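Putative alpha/beta hydrolase fold protein (Candidatus Nitrososphaera gargensis, PDB 5A62) probably acts as a carboxylesterase of the alpha/beta hydrolase fold, cleaving ester bonds in substrates that are not established for certain. Local coordinates at residues Glu57-His62 with Met74-Asp79; Lys132-His137 with Val193-Ile198; Gln147-Leu152 with Glu186-Ala191; His155-Leu160 with Asp174-Val179. All blocks are in the same frame, centred on the assembly; numbering follows the deposited sequence. Where two conformers were deposited one is given.

Interaction 1: Glu57-His62 with Met74-Asp79; sequences ELRGHH and MQDLID
Arg59 stretches out from its loop to meet the first turn and a half of helix 74-87, and the first residue it touches there is Asp76. The CB of Asp76 lies over one face of the guanidinium, with Arg59 NH2 at 3.7 Å from Asp76 CB, and the guanidinium and carboxylate planes are 32° apart. This is contact with a methylene, not a salt bridge: Arg59 NH2 stays 4.6 Å from Asp76 OD1, where at most a longer-range attraction is likely. Asp76 OD2 instead accepts the backbone N-H of Thr73, a polar tie at the helix start. Next comes Leu77, whose CD2 packs 4.1 Å from Arg59 CG. One turn beyond Asp76, Asp80 takes Arg59 NE in a salt bridge. An arginine suits the place because its aliphatic shaft, extended from CG to NE, can lie against a leucine while its head reaches acidic groups.

The root of the shaft is set by a type II turn from Leu58 to His61, closed by His61 N to Leu58 O at 3.0 Å. Gly60 takes the third position, where its positive phi of 76° favours glycine. His61 ND1 also donates to Arg59 O at 2.9 Å, nearly straight at 167°, approaching from above the carbonyl plane. The loop leaving strand 52-56 is thus fitted to the helix that leads on to strand 93-98, the right-handed beta-alpha-beta crossover characteristic of the alpha/beta hydrolase fold.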
loop_
_atom_site.group_PDB
_atom_site.type_symbol
_atom_site.label_atom_id
_atom_site.label_comp_id
_atom_site.label_asym_id
_atom_site.label_seq_id
_atom_site.Cartn_x
_atom_site.Cartn_y
_atom_site.Cartn_z
ATOM N N GLU A 57 11.893 16.812 0.006
ATOM C CA GLU A 57 11.686 15.735 0.928
ATOM C C GLU A 57 10.332 15.122 0.692
ATOM O O GLU A 57 9.303 15.767 0.667
ATOM C CB GLU A 57 11.936 16.192 2.362
ATOM C CG GLU A 57 13.425 16.478 2.559
ATOM C CD GLU A 57 13.927 17.159 3.776
ATOM O OE1 GLU A 57 13.156 17.697 4.572
ATOM O OE2 GLU A 57 15.167 17.080 3.930
ATOM N N LEU A 58 10.352 13.789 0.521
ATOM C CA LEU A 58 9.164 12.977 0.390
ATOM C C LEU A 58 8.250 13.026 1.589
ATOM O O LEU A 58 8.675 13.312 2.685
ATOM C CB LEU A 58 9.556 11.528 0.145
ATOM C CG LEU A 58 10.342 11.266 -1.127
ATOM C CD1 LEU A 58 10.677 9.751 -1.165
ATOM C CD2 LEU A 58 9.688 11.728 -2.378
ATOM N N ARG A 59 6.986 12.664 1.401
ATOM C CA ARG A 59 5.999 12.614 2.495
ATOM C C ARG A 59 6.570 11.927 3.690
ATOM O O ARG A 59 7.155 10.801 3.593
ATOM C CB ARG A 59 4.733 11.868 2.102
ATOM C CG ARG A 59 3.977 12.580 1.004
ATOM C CD ARG A 59 2.637 11.975 0.816
ATOM N NE ARG A 59 1.957 12.582 -0.330
ATOM C CZ ARG A 59 0.661 12.443 -0.577
ATOM N NH1 ARG A 59 -0.116 11.785 0.272
ATOM N NH2 ARG A 59 0.185 13.053 -1.677
ATOM N N GLY A 60 6.484 12.565 4.833
ATOM C CA GLY A 60 6.859 11.932 6.076
ATOM C C GLY A 60 8.342 11.790 6.334
ATOM O O GLY A 60 8.790 11.083 7.288
ATOM N N HIS A 61 9.179 12.396 5.480
ATOM C CA HIS A 61 10.613 12.338 5.602
ATOM C C HIS A 61 11.110 13.741 5.999
ATOM O O HIS A 61 10.847 14.733 5.344
ATOM C CB HIS A 61 11.255 11.931 4.292
ATOM C CG HIS A 61 11.078 10.473 3.991
ATOM N ND1 HIS A 61 9.863 9.847 3.804
ATOM C CD2 HIS A 61 12.013 9.504 3.918
ATOM C CE1 HIS A 61 10.077 8.549 3.604
ATOM N NE2 HIS A 61 11.367 8.312 3.676
ATOM N N HIS A 62 11.769 13.799 7.173
ATOM C CA HIS A 62 12.438 15.019 7.708
ATOM C C HIS A 62 11.406 16.119 7.807
ATOM O O HIS A 62 10.470 16.024 8.614
ATOM C CB HIS A 62 13.685 15.323 6.891
ATOM C CG HIS A 62 14.632 16.323 7.471
ATOM N ND1 HIS A 62 14.649 16.747 8.776
ATOM C CD2 HIS A 62 15.600 16.982 6.830
ATOM C CE1 HIS A 62 15.655 17.625 8.921
ATOM N NE2 HIS A 62 16.241 17.776 7.770
ATOM N N MET A 74 2.080 5.236 -5.242
ATOM C CA MET A 74 3.114 5.901 -5.991
ATOM C C MET A 74 2.585 7.062 -6.799
ATOM O O MET A 74 3.264 8.091 -6.912
ATOM C CB MET A 74 3.824 4.937 -6.951
ATOM C CG MET A 74 4.712 3.860 -6.355
ATOM S SD MET A 74 5.894 4.429 -5.129
ATOM C CE MET A 74 6.829 5.473 -6.144
ATOM N N GLN A 75 1.406 6.926 -7.373
ATOM C CA GLN A 75 0.839 8.052 -8.109
ATOM C C GLN A 75 0.744 9.309 -7.341
ATOM O O GLN A 75 0.970 10.407 -7.851
ATOM C CB GLN A 75 -0.503 7.647 -8.686
ATOM C CG GLN A 75 -1.077 8.697 -9.605
ATOM C CD GLN A 75 -0.202 8.901 -10.819
ATOM O OE1 GLN A 75 0.251 7.919 -11.438
ATOM N NE2 GLN A 75 0.068 10.144 -11.152
ATOM N N ASP A 76 0.446 9.209 -6.043
ATOM C CA ASP A 76 0.404 10.361 -5.176
ATOM C C ASP A 76 1.759 11.038 -5.081
ATOM O O ASP A 76 1.824 12.249 -5.052
ATOM C CB ASP A 76 -0.141 9.992 -3.817
ATOM C CG ASP A 76 -1.578 9.572 -3.895
ATOM O OD1 ASP A 76 -2.420 10.373 -4.400
ATOM O OD2 ASP A 76 -1.926 8.464 -3.410
ATOM N N LEU A 77 2.819 10.274 -4.988
ATOM C CA LEU A 77 4.163 10.836 -4.980
ATOM C C LEU A 77 4.499 11.507 -6.330
ATOM O O LEU A 77 5.169 12.539 -6.369
ATOM C CB LEU A 77 5.248 9.787 -4.687
ATOM C CG LEU A 77 5.141 9.152 -3.317
ATOM C CD1 LEU A 77 6.273 8.187 -3.090
ATOM C CD2 LEU A 77 5.105 10.140 -2.154
ATOM N N ILE A 78 4.022 10.972 -7.405
ATOM C CA ILE A 78 4.279 11.606 -8.706
ATOM C C ILE A 78 3.549 12.911 -8.750
ATOM O O ILE A 78 4.104 13.913 -9.222
ATOM C CB ILE A 78 3.842 10.688 -9.866
ATOM C CG1 ILE A 78 4.335 9.258 -9.755
ATOM C CG2 ILE A 78 4.270 11.314 -11.205
ATOM C CD1 ILE A 78 5.771 9.099 -9.318
ATOM N N ASP A 79 2.318 12.933 -8.260
ATOM C CA ASP A 79 1.544 14.175 -8.231
ATOM C C ASP A 79 2.218 15.197 -7.315
ATOM O O ASP A 79 2.249 16.390 -7.681
ATOM C CB ASP A 79 0.130 13.877 -7.801
ATOM C CG ASP A 79 -0.642 13.035 -8.784
ATOM O OD1 ASP A 79 -0.280 12.877 -9.932
ATOM O OD2 ASP A 79 -1.733 12.579 -8.327
#

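Interaction 2: Lys132-His137 with Val193-Ile198; sequences KDLEKH and VALYTI
Leu134 sets one methyl on the face of Tyr196, the two side chains running past each other in opposite directions. Its CD1 sits almost exactly over the middle of the ring, 3.8 Å from the Tyr196 centroid and 6° off the ring normal, a CH-pi contact. Tyr196 CG, anti to the carbonyl carbon (chi1 -72°), brings the ring over to this methyl. The branched leucine serves two partners: Leu134 CD2 rests 4.0 Å from Leu195 CD1. Leu195 CD1 also lies 3.6 Å from His137 CE1, where the two side chains cross at about a right angle and the approach to the imidazole is oblique.

A tyrosine suits this partly buried place because its aromatic face takes a methyl while its hydroxyl can be hydrated. One water donates to both Leu134 O, at 2.8 Å, and Tyr196 OH, at 2.7 Å; a second accepts from Tyr196 OH and donates to Glu135 OE1. The hydroxyl thus uses both its donor and acceptor capacity.

The contact joins the junction of helices 131-134 and 136-147 to the last part of helix 185-194 and the residues after it, with Ile100 of helix 100-111 against Leu195 and Phe138 of helix 136-147 against Tyr196.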
loop_
_atom_site.group_PDB
_atom_site.type_symbol
_atom_site.label_atom_id
_atom_site.label_comp_id
_atom_site.label_asym_id
_atom_site.label_seq_id
_atom_site.Cartn_x
_atom_site.Cartn_y
_atom_site.Cartn_z
ATOM N N LYS A 132 9.066 -11.337 -3.064
ATOM C CA LYS A 132 10.188 -11.700 -2.288
ATOM C C LYS A 132 11.121 -10.505 -2.034
ATOM O O LYS A 132 11.731 -10.422 -0.996
ATOM C CB LYS A 132 10.938 -12.870 -2.980
ATOM C CG LYS A 132 11.587 -12.434 -4.267
ATOM C CD LYS A 132 12.468 -13.463 -4.972
ATOM C CE LYS A 132 12.949 -12.811 -6.276
ATOM N NZ LYS A 132 14.043 -13.567 -6.981
ATOM N N ASP A 133 11.157 -9.557 -2.961
ATOM C CA ASP A 133 12.025 -8.363 -2.821
ATOM C C ASP A 133 11.577 -7.462 -1.666
ATOM O O ASP A 133 12.385 -6.703 -1.097
ATOM C CB ASP A 133 11.990 -7.529 -4.086
ATOM C CG ASP A 133 12.475 -8.249 -5.338
ATOM O OD1 ASP A 133 13.328 -9.185 -5.190
ATOM O OD2 ASP A 133 12.002 -7.857 -6.417
ATOM N N LEU A 134 10.287 -7.516 -1.362
ATOM C CA LEU A 134 9.728 -6.639 -0.326
ATOM C C LEU A 134 9.517 -7.341 1.020
ATOM O O LEU A 134 9.125 -6.727 1.991
ATOM C CB LEU A 134 8.399 -6.059 -0.803
ATOM C CG LEU A 134 8.482 -5.221 -2.058
ATOM C CD1 LEU A 134 7.166 -4.597 -2.389
ATOM C CD2 LEU A 134 9.536 -4.156 -1.956
ATOM N N GLU A 135 9.841 -8.632 1.101
ATOM C CA GLU A 135 9.621 -9.365 2.356
ATOM C C GLU A 135 10.356 -8.782 3.518
ATOM O O GLU A 135 9.854 -8.747 4.610
ATOM C CB GLU A 135 9.958 -10.866 2.172
ATOM C CG GLU A 135 9.298 -11.733 3.240
ATOM C CD GLU A 135 7.745 -11.733 3.172
ATOM O OE1 GLU A 135 7.178 -11.505 2.040
ATOM O OE2 GLU A 135 7.070 -11.999 4.241
ATOM N N LYS A 136 11.533 -8.235 3.286
ATOM C CA LYS A 136 12.331 -7.660 4.366
ATOM C C LYS A 136 11.658 -6.513 5.045
ATOM O O LYS A 136 11.913 -6.248 6.213
ATOM C CB LYS A 136 13.722 -7.218 3.806
ATOM C CG LYS A 136 13.653 -6.087 2.767
ATOM C CD LYS A 136 14.953 -5.582 2.051
ATOM C CE LYS A 136 15.664 -6.673 1.266
ATOM N NZ LYS A 136 15.050 -7.049 -0.079
ATOM N N HIS A 137 10.792 -5.790 4.350
ATOM C CA HIS A 137 10.195 -4.613 4.959
ATOM C C HIS A 137 9.139 -4.916 5.980
ATOM O O HIS A 137 8.735 -4.045 6.739
ATOM C CB HIS A 137 9.604 -3.697 3.867
ATOM C CG HIS A 137 10.582 -3.180 2.871
ATOM N ND1 HIS A 137 10.244 -2.937 1.563
ATOM C CD2 HIS A 137 11.838 -2.739 3.016
ATOM C CE1 HIS A 137 11.307 -2.515 0.903
ATOM N NE2 HIS A 137 12.278 -2.346 1.775
ATOM N N VAL A 193 5.033 0.627 2.178
ATOM C CA VAL A 193 3.759 0.095 1.705
ATOM C C VAL A 193 3.522 0.552 0.228
ATOM O O VAL A 193 3.022 -0.193 -0.596
ATOM C CB VAL A 193 2.621 0.490 2.654
ATOM C CG1 VAL A 193 1.269 0.219 2.013
ATOM C CG2 VAL A 193 2.778 -0.217 3.988
ATOM N N ALA A 194 3.829 1.816 -0.064
ATOM C CA ALA A 194 3.612 2.361 -1.389
ATOM C C ALA A 194 4.341 1.583 -2.459
ATOM O O ALA A 194 3.957 1.621 -3.631
ATOM C CB ALA A 194 3.951 3.818 -1.456
ATOM N N LEU A 195 5.426 0.926 -2.098
ATOM C CA LEU A 195 6.154 0.151 -3.120
ATOM C C LEU A 195 5.282 -0.892 -3.761
ATOM O O LEU A 195 5.536 -1.284 -4.897
ATOM C CB LEU A 195 7.412 -0.501 -2.507
ATOM C CG LEU A 195 8.431 0.519 -1.960
ATOM C CD1 LEU A 195 9.552 -0.239 -1.324
ATOM C CD2 LEU A 195 8.919 1.459 -3.026
ATOM N N TYR A 196 4.305 -1.413 -3.073
ATOM C CA TYR A 196 3.369 -2.391 -3.680
ATOM C C TYR A 196 2.465 -1.833 -4.738
ATOM O O TYR A 196 1.803 -2.549 -5.482
ATOM C CB TYR A 196 2.470 -3.007 -2.602
ATOM C CG TYR A 196 3.165 -3.966 -1.674
ATOM C CD1 TYR A 196 3.217 -5.307 -2.002
ATOM C CD2 TYR A 196 3.696 -3.594 -0.463
ATOM C CE1 TYR A 196 3.855 -6.205 -1.186
ATOM C CE2 TYR A 196 4.275 -4.522 0.365
ATOM C CZ TYR A 196 4.358 -5.823 -0.014
ATOM O OH TYR A 196 4.969 -6.748 0.844
ATOM N N THR A 197 2.396 -0.498 -4.817
ATOM C CA THR A 197 1.462 0.191 -5.709
ATOM C C THR A 197 2.118 0.648 -6.981
ATOM O O THR A 197 1.459 1.338 -7.795
ATOM C CB THR A 197 0.778 1.389 -5.023
ATOM O OG1 THR A 197 1.737 2.439 -4.871
ATOM C CG2 THR A 197 0.267 1.009 -3.691
ATOM N N ILE A 198 3.372 0.252 -7.236
ATOM C CA ILE A 198 4.037 0.619 -8.518
ATOM C C ILE A 198 3.278 -0.108 -9.651
ATOM O O ILE A 198 3.075 -1.328 -9.513
ATOM C CB ILE A 198 5.453 0.135 -8.513
ATOM C CG1 ILE A 198 6.279 0.838 -7.426
ATOM C CG2 ILE A 198 6.079 0.315 -9.870
ATOM C CD1 ILE A 198 7.597 0.121 -7.168
HETATM O O HOH W 1 6.692 -5.464 2.406
HETATM O O HOH W 2 6.304 -9.118 0.143
#

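Interaction 3: Gln147-Leu152 with Glu186-Ala191; sequences QGMKAL and EGFVAA
Met149 meets Phe188 with its terminal methyl more closely than with its sulfur, although the pair is a Met-aromatic contact. The sulfur SD of Met149 stands 5.0 Å from the centroid of the Phe188 ring in an oblique position, whereas Met149 CE comes within 3.6 Å of Phe188 CB. Bends at chi2 and chi3 (-55° and -79°) fold the methionine so that the methyl reaches CB and the adjoining CG, beside the root of the ring. A flexible, unbranched thioether suits such a place, since it can bend to fit the surface of its neighbour.

Leu152, one turn along, touches the outer part of the ring. Its CD2 lies over one face, 4.0 Å from the Phe188 centroid, shifted toward the CE2-CZ rim, in a CH-pi contact. Leucine and phenylalanine come from opposite directions, each CB pointing at the other segment. Thr140 of helix 136-147 and Phe180 of helix 170-180 add to the surroundings of these side chains.

Gly148 ends helix 136-147 and N-caps helix 149-157, its carbonyl receiving Leu152 N, with Leu152 N to Gly148 O at 2.9 Å. Its positive phi of 95° would jam a CB against the carbonyl oxygen of Gln147, which by itself calls for glycine. These helices are inserted between strands 116-122 and 212-218, the usual place of the cap in the alpha/beta hydrolase fold, and probably form it.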
loop_
_atom_site.group_PDB
_atom_site.type_symbol
_atom_site.label_atom_id
_atom_site.label_comp_id
_atom_site.label_asym_id
_atom_site.label_seq_id
_atom_site.Cartn_x
_atom_site.Cartn_y
_atom_site.Cartn_z
ATOM N N GLN A 147 9.788 -0.067 18.140
ATOM C CA GLN A 147 11.050 0.398 18.774
ATOM C C GLN A 147 11.484 1.777 18.325
ATOM O O GLN A 147 12.262 2.420 19.044
ATOM C CB GLN A 147 12.190 -0.547 18.532
ATOM C CG GLN A 147 11.999 -2.005 18.976
ATOM C CD GLN A 147 13.320 -2.776 18.953
ATOM O OE1 GLN A 147 14.344 -2.284 19.461
ATOM N NE2 GLN A 147 13.320 -3.960 18.397
ATOM N N GLY A 148 11.006 2.256 17.172
ATOM C CA GLY A 148 11.344 3.508 16.647
ATOM C C GLY A 148 12.480 3.524 15.649
ATOM O O GLY A 148 13.150 2.555 15.383
ATOM N N MET A 149 12.647 4.694 15.032
ATOM C CA MET A 149 13.582 4.867 13.957
ATOM C C MET A 149 15.054 4.846 14.352
ATOM O O MET A 149 15.897 4.389 13.611
ATOM C CB MET A 149 13.280 6.158 13.165
ATOM C CG MET A 149 11.869 6.125 12.506
ATOM S SD MET A 149 11.563 4.692 11.442
ATOM C CE MET A 149 12.418 5.221 10.032
ATOM N N LYS A 150 15.361 5.357 15.548
ATOM C CA LYS A 150 16.757 5.281 15.987
ATOM C C LYS A 150 17.150 3.806 16.180
ATOM O O LYS A 150 18.221 3.382 15.761
ATOM C CB LYS A 150 16.960 6.079 17.266
ATOM C CG LYS A 150 16.772 7.590 17.153
ATOM C CD LYS A 150 17.137 8.242 18.495
ATOM C CE LYS A 150 16.675 9.691 18.669
ATOM N NZ LYS A 150 16.952 10.570 17.493
ATOM N N ALA A 151 16.244 3.011 16.775
ATOM C CA ALA A 151 16.489 1.584 16.895
ATOM C C ALA A 151 16.575 0.888 15.574
ATOM O O ALA A 151 17.469 0.076 15.331
ATOM C CB ALA A 151 15.448 0.912 17.751
ATOM N N LEU A 152 15.694 1.275 14.654
ATOM C CA LEU A 152 15.757 0.677 13.360
ATOM C C LEU A 152 17.112 0.961 12.690
ATOM O O LEU A 152 17.722 0.058 12.083
ATOM C CB LEU A 152 14.583 1.095 12.483
ATOM C CG LEU A 152 14.634 0.621 11.033
ATOM C CD1 LEU A 152 14.730 -0.873 10.905
ATOM C CD2 LEU A 152 13.404 1.125 10.280
ATOM N N GLU A 186 5.694 7.062 10.586
ATOM C CA GLU A 186 4.522 6.980 9.676
ATOM C C GLU A 186 5.027 7.154 8.280
ATOM O O GLU A 186 4.540 6.458 7.358
ATOM C CB GLU A 186 3.407 7.964 10.034
ATOM C CG GLU A 186 3.876 9.320 10.048
ATOM C CD GLU A 186 4.574 9.807 11.422
ATOM O OE1 GLU A 186 5.154 9.120 12.432
ATOM O OE2 GLU A 186 4.512 11.123 11.449
ATOM N N GLY A 187 6.035 7.966 8.021
ATOM C CA GLY A 187 6.559 8.133 6.700
ATOM C C GLY A 187 7.298 6.925 6.211
ATOM O O GLY A 187 7.205 6.593 5.001
ATOM N N PHE A 188 8.117 6.279 7.027
ATOM C CA PHE A 188 8.789 5.066 6.635
ATOM C C PHE A 188 7.774 3.995 6.277
ATOM O O PHE A 188 7.915 3.333 5.237
ATOM C CB PHE A 188 9.688 4.605 7.803
ATOM C CG PHE A 188 10.438 3.350 7.448
ATOM C CD1 PHE A 188 11.580 3.385 6.672
ATOM C CD2 PHE A 188 10.008 2.117 7.906
ATOM C CE1 PHE A 188 12.229 2.201 6.325
ATOM C CE2 PHE A 188 10.652 0.963 7.559
ATOM C CZ PHE A 188 11.706 1.012 6.764
ATOM N N VAL A 189 6.818 3.764 7.174
ATOM C CA VAL A 189 5.805 2.765 6.953
ATOM C C VAL A 189 5.064 3.016 5.660
ATOM O O VAL A 189 4.942 2.126 4.815
ATOM C CB VAL A 189 4.893 2.630 8.143
ATOM C CG1 VAL A 189 3.745 1.716 7.845
ATOM C CG2 VAL A 189 5.694 2.092 9.334
ATOM N N ALA A 190 4.582 4.228 5.438
ATOM C CA ALA A 190 3.811 4.515 4.260
ATOM C C ALA A 190 4.627 4.336 2.997
ATOM O O ALA A 190 4.104 3.880 1.980
ATOM C CB ALA A 190 3.289 5.886 4.290
ATOM N N ALA A 191 5.875 4.713 2.981
ATOM C CA ALA A 191 6.685 4.639 1.781
ATOM C C ALA A 191 6.911 3.184 1.391
ATOM O O ALA A 191 6.847 2.813 0.221
ATOM C CB ALA A 191 7.954 5.407 1.930
#

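Interaction 4: His155-Leu160 with Asp174-Val179; sequences HKLVSL and DFFREV
Leu157 comes at Phe176 and Arg177 from the last turn of helix 149-157, its CB pointing at helix 170-180. CG, the branch point, is the first atom to touch, with Leu157 CG 4.0 Å from Phe176 CD2. There the chain divides. CD2 closes on the same ring atom, with Leu157 CD2 to Phe176 CD2 at 3.7 Å, an oblique approach in which the two side chains run past each other in opposite directions. CD1 turns to Arg177 and lies over the centre of one face of its guanidinium; Arg177 was modelled in two conformers, so the short separation in this one is doubtful. A leucine suits a spot where one branch must fill against an aromatic and the other against a flat charged group.

Both helices probably belong to the helical cap, which in alpha/beta hydrolases is usually inserted at this point, between strands 116-122 and 212-218. Trp249, outside that insertion, meets the Phe176 ring edge-to-face, so this part of the cap also touches the core domain.

Beside Leu157, Lys156 crosses Phe176 at about a right angle, with Lys156 CE 3.9 Å from Phe176 CZ; bends at chi3 and chi4 (72° and 76°) curl the chain so that a methylene, not the ammonium, does the touching. In the conformer given, the charged end of Arg177 has acidic partners: NE forms a salt bridge with Glu154, and NH1 forms one with Asp174 OD1, whose hydrogen bond is weak and bent.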
loop_
_atom_site.group_PDB
_atom_site.type_symbol
_atom_site.label_atom_id
_atom_site.label_comp_id
_atom_site.label_asym_id
_atom_site.label_seq_id
_atom_site.Cartn_x
_atom_site.Cartn_y
_atom_site.Cartn_z
ATOM N N HIS A 155 19.691 -1.355 14.074
ATOM C CA HIS A 155 19.570 -2.711 13.519
ATOM C C HIS A 155 20.025 -2.840 12.098
ATOM O O HIS A 155 20.599 -3.892 11.726
ATOM C CB HIS A 155 18.124 -3.207 13.664
ATOM C CG HIS A 155 17.769 -3.579 15.057
ATOM N ND1 HIS A 155 18.059 -4.831 15.576
ATOM C CD2 HIS A 155 17.085 -2.916 16.005
ATOM C CE1 HIS A 155 17.639 -4.863 16.830
ATOM N NE2 HIS A 155 17.042 -3.723 17.118
ATOM N N LYS A 156 19.801 -1.817 11.289
ATOM C CA LYS A 156 20.262 -1.811 9.896
ATOM C C LYS A 156 21.802 -1.758 9.820
ATOM O O LYS A 156 22.378 -2.355 8.940
ATOM C CB LYS A 156 19.676 -0.676 9.123
ATOM C CG LYS A 156 18.185 -0.894 8.888
ATOM C CD LYS A 156 17.585 0.233 8.085
ATOM C CE LYS A 156 17.995 0.227 6.647
ATOM N NZ LYS A 156 17.215 -0.861 5.974
ATOM N N LEU A 157 22.386 -1.087 10.782
ATOM C CA LEU A 157 23.817 -0.844 10.738
ATOM C C LEU A 157 24.621 -2.044 11.174
ATOM O O LEU A 157 25.764 -2.135 10.808
ATOM C CB LEU A 157 24.124 0.358 11.578
ATOM C CG LEU A 157 23.763 1.678 10.934
ATOM C CD1 LEU A 157 23.821 2.864 11.867
ATOM C CD2 LEU A 157 24.638 2.005 9.720
ATOM N N VAL A 158 24.096 -2.950 11.988
ATOM C CA VAL A 158 24.848 -4.135 12.429
ATOM C C VAL A 158 24.321 -5.441 11.834
ATOM O O VAL A 158 23.156 -5.693 11.794
ATOM C CB VAL A 158 24.707 -4.248 13.945
ATOM C CG1 VAL A 158 25.481 -5.436 14.460
ATOM C CG2 VAL A 158 25.136 -2.967 14.610
ATOM N N SER A 159 25.193 -6.320 11.357
ATOM C CA SER A 159 24.751 -7.589 10.759
ATOM C C SER A 159 25.577 -8.682 11.464
ATOM O O SER A 159 26.792 -8.912 11.177
ATOM C CB SER A 159 24.914 -7.477 9.249
ATOM O OG SER A 159 24.723 -6.079 8.869
ATOM N N LEU A 160 24.946 -9.250 12.491
ATOM C CA LEU A 160 25.574 -10.288 13.266
ATOM C C LEU A 160 25.750 -11.492 12.367
ATOM O O LEU A 160 26.828 -12.119 12.351
ATOM C CB LEU A 160 24.670 -10.616 14.476
ATOM C CG LEU A 160 24.616 -9.540 15.518
ATOM C CD1 LEU A 160 23.925 -10.022 16.765
ATOM C CD2 LEU A 160 26.030 -9.085 15.884
ATOM N N ASP A 174 27.707 6.812 10.541
ATOM C CA ASP A 174 27.203 7.890 11.269
ATOM C C ASP A 174 26.457 8.878 10.378
ATOM O O ASP A 174 25.460 9.461 10.837
ATOM C CB ASP A 174 28.373 8.589 12.019
ATOM C CG ASP A 174 28.786 7.854 13.205
ATOM O OD1 ASP A 174 28.127 6.976 13.730
ATOM O OD2 ASP A 174 29.890 8.201 13.730
ATOM N N PHE A 175 26.889 9.061 9.149
ATOM C CA PHE A 175 26.150 9.841 8.161
ATOM C C PHE A 175 24.756 9.205 7.888
ATOM O O PHE A 175 23.720 9.888 8.000
ATOM C CB PHE A 175 26.988 9.950 6.924
ATOM C CG PHE A 175 26.364 10.661 5.737
ATOM C CD1 PHE A 175 25.524 11.731 5.884
ATOM C CD2 PHE A 175 26.679 10.245 4.461
ATOM C CE1 PHE A 175 25.020 12.389 4.736
ATOM C CE2 PHE A 175 26.128 10.875 3.355
ATOM C CZ PHE A 175 25.319 11.969 3.522
ATOM N N PHE A 176 24.737 7.894 7.711
ATOM C CA PHE A 176 23.491 7.201 7.581
ATOM C C PHE A 176 22.589 7.421 8.777
ATOM O O PHE A 176 21.381 7.702 8.623
ATOM C CB PHE A 176 23.714 5.714 7.366
ATOM C CG PHE A 176 22.461 4.901 7.354
ATOM C CD1 PHE A 176 21.755 4.742 6.216
ATOM C CD2 PHE A 176 22.026 4.304 8.503
ATOM C CE1 PHE A 176 20.586 4.000 6.215
ATOM C CE2 PHE A 176 20.873 3.533 8.490
ATOM C CZ PHE A 176 20.180 3.427 7.329
ATOM N N ARG A 177 23.097 7.309 10.001
ATOM C CA ARG A 177 22.289 7.567 11.201
ATOM C C ARG A 177 21.659 8.919 11.178
ATOM O O ARG A 177 20.453 9.038 11.415
ATOM C CB ARG A 177 23.118 7.521 12.481
ATOM C CG ARG A 177 23.520 6.128 12.902
ATOM C CD ARG A 177 24.359 6.142 14.189
ATOM N NE ARG A 177 24.635 4.781 14.686
ATOM C CZ ARG A 177 25.751 4.095 14.431
ATOM N NH1 ARG A 177 26.737 4.622 13.717
ATOM N NH2 ARG A 177 25.887 2.841 14.879
ATOM N N GLU A 178 22.490 9.929 10.907
ATOM C CA GLU A 178 22.038 11.322 10.827
ATOM C C GLU A 178 20.824 11.399 9.942
ATOM O O GLU A 178 19.760 11.876 10.428
ATOM C CB GLU A 178 23.135 12.319 10.365
ATOM C CG GLU A 178 22.741 13.810 10.586
ATOM C CD GLU A 178 22.989 14.394 11.997
ATOM O OE1 GLU A 178 22.672 13.741 13.044
ATOM O OE2 GLU A 178 23.471 15.579 12.069
ATOM N N VAL A 179 20.992 10.886 8.721
ATOM C CA VAL A 179 19.994 11.057 7.666
ATOM C C VAL A 179 18.725 10.240 8.042
ATOM O O VAL A 179 17.621 10.765 8.120
ATOM C CB VAL A 179 20.534 10.614 6.338
ATOM C CG1 VAL A 179 19.426 10.453 5.268
ATOM C CG2 VAL A 179 21.668 11.540 5.870
#

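In the fold
Interaction 1 comes first along the chain and belongs to the sheet-and-helix core; interactions 2, 3 and 4 lie later, in the probable cap, each enclosing the next in sequence. Helix 185-194 serves both interactions 2 and 3, whose centres are 15 Å apart. Helix 149-157 serves both interactions 3 and 4, with centres 13 Å apart. Cap and core meet where Thr197 of interaction 2 probably hydrogen-bonds Met74 of interaction 1, and where His61 packs against Gly187 and Ala191 of interaction 3. Interaction 4, its centre 23 Å from that of interaction 1, has no contact with it. Interactions 2 and 3 also touch the second subunit, so the cap helps to form the dimer contact.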